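Local coordinates for small ribosomal subunit protein bS6 (Aquifex aeolicus, PDB 2J5A) that probably binds 16S ribosomal RNA together with protein bS18 as a structural constituent of the small ribosomal subunit, at residues 18-29 / 61-69. Residues are numbered along the deposited sequence; the frame is centred on the assembly and turned at random.
Sequences PTLSEEEMKKKF and FNNARYFLV
A bidentate, end-on salt bridge between Glu22 and Arg65 ties the first turn of helix 22-38 to strand 63-73. NH1 of Arg65 lies 2.8 Å from OE1 of Glu22 and NH2 of Arg65 equally far from OE2; both hydrogen bonds are nearly straight. Each oxygen is met on its syn side but from well out of the carboxylate plane, whereas the oxygens lie close to the guanidinium plane; the two planes are 22° apart. Arg65 reaches this position with CG anti to the backbone N (chi1 178°) and a bend at chi2, which lays its chain against Met25, whose SD is 3.6 Å from Arg65 CB, while Met25 CB sits over a guanidinium face. Arg65 NH2 also forms a salt bridge with Asp48 of strand 41-53, which pairs with Lys26 NZ as well. A methionine in place of Arg65 would probably leave the Glu22 carboxylate without its paired mate and Asp48 with one cation fewer. In this ferredoxin-like fold, with sheet order 2-3-1-4, helix and strand run roughly parallel over residues 22-29 and 63-69, 26° apart, with axes approaching to 10.0 Å. Further along, Phe29 and Phe67 form an offset stack, centroids 4.4 Å apart, and Phe29 CB stands over the centre of the Phe67 ring. Val69 CB meets the Phe29 ring at its edge. In the loop before the helix, Pro18 CD makes a CH-pi contact over one face of Phe61, 3.9 Å from the ring centroid.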
loop_
_atom_site.group_PDB
_atom_site.type_symbol
_atom_site.label_atom_id
_atom_site.label_comp_id
_atom_site.label_asym_id
_atom_site.label_seq_id
_atom_site.Cartn_x
_atom_site.Cartn_y
_atom_site.Cartn_z
ATOM N N PRO A 18 -0.798 -0.095 -15.462
ATOM C CA PRO A 18 -1.326 1.126 -16.094
ATOM C C PRO A 18 -2.519 0.951 -17.050
ATOM O O PRO A 18 -2.975 1.938 -17.587
ATOM C CB PRO A 18 -0.111 1.683 -16.858
ATOM C CG PRO A 18 0.715 0.495 -17.170
ATOM C CD PRO A 18 0.485 -0.508 -16.052
ATOM N N THR A 19 -3.004 -0.270 -17.250
ATOM C CA THR A 19 -4.126 -0.561 -18.151
ATOM C C THR A 19 -5.494 -0.515 -17.457
ATOM O O THR A 19 -6.522 -0.695 -18.113
ATOM C CB THR A 19 -3.988 -1.970 -18.756
ATOM O OG1 THR A 19 -4.118 -2.955 -17.713
ATOM C CG2 THR A 19 -2.644 -2.143 -19.467
ATOM N N LEU A 20 -5.509 -0.330 -16.135
ATOM C CA LEU A 20 -6.747 -0.087 -15.412
ATOM C C LEU A 20 -7.145 1.369 -15.614
ATOM O O LEU A 20 -6.291 2.228 -15.715
ATOM C CB LEU A 20 -6.574 -0.348 -13.899
ATOM C CG LEU A 20 -6.714 -1.771 -13.336
ATOM C CD1 LEU A 20 -5.854 -2.777 -14.063
ATOM C CD2 LEU A 20 -6.368 -1.763 -11.863
ATOM N N SER A 21 -8.439 1.643 -15.614
ATOM C CA SER A 21 -8.933 2.994 -15.724
ATOM C C SER A 21 -8.689 3.739 -14.426
ATOM O O SER A 21 -8.547 3.130 -13.366
ATOM C CB SER A 21 -10.439 2.998 -16.004
ATOM O OG SER A 21 -11.185 2.658 -14.838
ATOM N N GLU A 22 -8.679 5.064 -14.514
ATOM C CA GLU A 22 -8.650 5.909 -13.328
ATOM C C GLU A 22 -9.616 5.448 -12.254
ATOM O O GLU A 22 -9.294 5.496 -11.069
ATOM C CB GLU A 22 -8.995 7.349 -13.703
ATOM C CG GLU A 22 -8.866 8.331 -12.561
ATOM C CD GLU A 22 -7.445 8.447 -12.042
ATOM O OE1 GLU A 22 -6.494 8.066 -12.767
ATOM O OE2 GLU A 22 -7.291 8.938 -10.909
ATOM N N GLU A 23 -10.812 5.036 -12.676
ATOM C CA GLU A 23 -11.865 4.621 -11.748
ATOM C C GLU A 23 -11.484 3.289 -11.069
ATOM O O GLU A 23 -11.717 3.109 -9.875
ATOM C CB GLU A 23 -13.224 4.482 -12.479
ATOM C CG GLU A 23 -13.758 5.771 -13.192
ATOM C CD GLU A 23 -13.548 5.793 -14.737
ATOM O OE1 GLU A 23 -12.436 6.083 -15.236
ATOM O OE2 GLU A 23 -14.527 5.556 -15.475
ATOM N N GLU A 24 -10.895 2.377 -11.841
ATOM C CA GLU A 24 -10.417 1.103 -11.315
ATOM C C GLU A 24 -9.240 1.270 -10.323
ATOM O O GLU A 24 -9.198 0.603 -9.291
ATOM C CB GLU A 24 -10.015 0.172 -12.465
ATOM C CG GLU A 24 -11.228 -0.361 -13.245
ATOM C CD GLU A 24 -10.866 -1.110 -14.508
ATOM O OE1 GLU A 24 -9.997 -0.666 -15.276
ATOM O OE2 GLU A 24 -11.473 -2.161 -14.758
ATOM N N MET A 25 -8.306 2.165 -10.648
ATOM C CA MET A 25 -7.167 2.453 -9.791
ATOM C C MET A 25 -7.616 2.986 -8.441
ATOM O O MET A 25 -7.176 2.499 -7.408
ATOM C CB MET A 25 -6.212 3.440 -10.463
ATOM C CG MET A 25 -5.394 2.811 -11.577
ATOM S SD MET A 25 -4.633 4.026 -12.669
ATOM C CE MET A 25 -3.776 2.969 -13.821
ATOM N N LYS A 26 -8.510 3.969 -8.446
ATOM C CA LYS A 26 -9.010 4.530 -7.191
ATOM C C LYS A 26 -9.764 3.485 -6.368
ATOM O O LYS A 26 -9.630 3.445 -5.161
ATOM C CB LYS A 26 -9.893 5.753 -7.453
ATOM C CG LYS A 26 -9.138 7.016 -7.879
ATOM C CD LYS A 26 -8.419 7.632 -6.687
ATOM C CE LYS A 26 -8.351 9.151 -6.786
ATOM N NZ LYS A 26 -7.440 9.709 -5.739
ATOM N N LYS A 27 -10.541 2.639 -7.031
ATOM C CA LYS A 27 -11.251 1.530 -6.383
ATOM C C LYS A 27 -10.273 0.539 -5.731
ATOM O O LYS A 27 -10.447 0.161 -4.577
ATOM C CB LYS A 27 -12.138 0.818 -7.418
ATOM C CG LYS A 27 -13.006 -0.332 -6.877
ATOM C CD LYS A 27 -14.251 0.149 -6.162
ATOM C CE LYS A 27 -14.876 -0.969 -5.285
ATOM N NZ LYS A 27 -16.360 -0.750 -5.033
ATOM N N LYS A 28 -9.255 0.126 -6.483
ATOM C CA LYS A 28 -8.147 -0.664 -5.946
ATOM C C LYS A 28 -7.565 -0.087 -4.644
ATOM O O LYS A 28 -7.409 -0.796 -3.666
ATOM C CB LYS A 28 -7.033 -0.784 -6.974
ATOM C CG LYS A 28 -5.940 -1.763 -6.575
ATOM C CD LYS A 28 -5.939 -3.025 -7.408
ATOM C CE LYS A 28 -6.931 -4.061 -6.910
ATOM N NZ LYS A 28 -6.828 -5.292 -7.780
ATOM N N PHE A 29 -7.264 1.198 -4.639
ATOM C CA PHE A 29 -6.784 1.865 -3.434
ATOM C C PHE A 29 -7.750 1.742 -2.253
ATOM O O PHE A 29 -7.327 1.425 -1.136
ATOM C CB PHE A 29 -6.517 3.334 -3.729
ATOM C CG PHE A 29 -5.754 4.056 -2.658
ATOM C CD1 PHE A 29 -4.857 3.385 -1.816
ATOM C CD2 PHE A 29 -5.871 5.419 -2.535
ATOM C CE1 PHE A 29 -4.141 4.059 -0.869
ATOM C CE2 PHE A 29 -5.127 6.103 -1.596
ATOM C CZ PHE A 29 -4.269 5.421 -0.761
ATOM N N PHE A 61 5.543 -3.473 -18.703
ATOM C CA PHE A 61 4.981 -2.158 -18.428
ATOM C C PHE A 61 6.108 -1.222 -18.079
ATOM O O PHE A 61 7.057 -1.620 -17.436
ATOM C CB PHE A 61 3.987 -2.230 -17.274
ATOM C CG PHE A 61 2.752 -3.001 -17.599
ATOM C CD1 PHE A 61 1.870 -2.531 -18.559
ATOM C CD2 PHE A 61 2.463 -4.192 -16.952
ATOM C CE1 PHE A 61 0.716 -3.232 -18.872
ATOM C CE2 PHE A 61 1.321 -4.907 -17.258
ATOM C CZ PHE A 61 0.440 -4.428 -18.220
ATOM N N ASN A 62 6.006 0.023 -18.531
ATOM C CA ASN A 62 7.037 1.037 -18.298
ATOM C C ASN A 62 6.564 2.115 -17.353
ATOM O O ASN A 62 7.359 2.946 -16.939
ATOM C CB ASN A 62 7.420 1.721 -19.618
ATOM C CG ASN A 62 7.976 0.753 -20.636
ATOM O OD1 ASN A 62 8.827 -0.083 -20.317
ATOM N ND2 ASN A 62 7.509 0.871 -21.879
ATOM N N ASN A 63 5.262 2.133 -17.069
ATOM C CA ASN A 63 4.660 3.106 -16.157
ATOM C C ASN A 63 3.769 2.346 -15.174
ATOM O O ASN A 63 3.431 1.186 -15.412
ATOM C CB ASN A 63 3.810 4.126 -16.936
ATOM C CG ASN A 63 4.618 4.932 -17.946
ATOM O OD1 ASN A 63 5.294 5.930 -17.595
ATOM N ND2 ASN A 63 4.567 4.506 -19.208
ATOM N N ALA A 64 3.375 2.999 -14.086
ATOM C CA ALA A 64 2.435 2.397 -13.132
ATOM C C ALA A 64 1.814 3.444 -12.222
ATOM O O ALA A 64 2.367 4.515 -12.053
ATOM C CB ALA A 64 3.144 1.320 -12.297
ATOM N N ARG A 65 0.671 3.117 -11.629
ATOM C CA ARG A 65 0.005 4.009 -10.689
ATOM C C ARG A 65 0.420 3.706 -9.227
ATOM O O ARG A 65 0.153 2.610 -8.709
ATOM C CB ARG A 65 -1.514 3.891 -10.838
ATOM C CG ARG A 65 -2.292 4.751 -9.853
ATOM C CD ARG A 65 -1.934 6.229 -9.966
ATOM N NE ARG A 65 -2.998 7.037 -9.393
ATOM C CZ ARG A 65 -4.120 7.369 -10.035
ATOM N NH1 ARG A 65 -4.331 6.987 -11.286
ATOM N NH2 ARG A 65 -5.028 8.102 -9.415
ATOM N N TYR A 66 1.028 4.699 -8.574
ATOM C CA TYR A 66 1.564 4.552 -7.234
ATOM C C TYR A 66 0.669 5.160 -6.197
ATOM O O TYR A 66 0.293 6.323 -6.309
ATOM C CB TYR A 66 2.947 5.208 -7.118
ATOM C CG TYR A 66 4.101 4.351 -7.597
ATOM C CD1 TYR A 66 4.504 4.385 -8.917
ATOM C CD2 TYR A 66 4.792 3.537 -6.732
ATOM C CE1 TYR A 66 5.563 3.616 -9.377
ATOM C CE2 TYR A 66 5.859 2.767 -7.173
ATOM C CZ TYR A 66 6.235 2.821 -8.503
ATOM O OH TYR A 66 7.283 2.078 -8.962
ATOM N N PHE A 67 0.355 4.359 -5.176
ATOM C CA PHE A 67 -0.321 4.811 -3.974
ATOM C C PHE A 67 0.550 4.507 -2.744
ATOM O O PHE A 67 1.350 3.583 -2.754
ATOM C CB PHE A 67 -1.684 4.121 -3.791
ATOM C CG PHE A 67 -2.686 4.402 -4.884
ATOM C CD1 PHE A 67 -3.396 5.593 -4.904
ATOM C CD2 PHE A 67 -2.963 3.452 -5.858
ATOM C CE1 PHE A 67 -4.308 5.848 -5.870
ATOM C CE2 PHE A 67 -3.903 3.710 -6.841
ATOM C CZ PHE A 67 -4.565 4.921 -6.854
ATOM N N LEU A 68 0.328 5.267 -1.673
ATOM C CA LEU A 68 1.029 5.107 -0.397
ATOM C C LEU A 68 0.023 5.243 0.723
ATOM O O LEU A 68 -0.786 6.176 0.709
ATOM C CB LEU A 68 2.115 6.193 -0.230
ATOM C CG LEU A 68 3.012 6.185 1.020
ATOM C CD1 LEU A 68 4.323 6.873 0.694
ATOM C CD2 LEU A 68 2.346 6.814 2.265
ATOM N N VAL A 69 0.089 4.322 1.690
ATOM C CA VAL A 69 -0.771 4.371 2.884
ATOM C C VAL A 69 0.062 4.059 4.155
ATOM O O VAL A 69 0.951 3.195 4.150
ATOM C CB VAL A 69 -2.041 3.454 2.726
ATOM C CG1 VAL A 69 -1.702 1.998 2.838
ATOM C CG2 VAL A 69 -3.143 3.830 3.749
#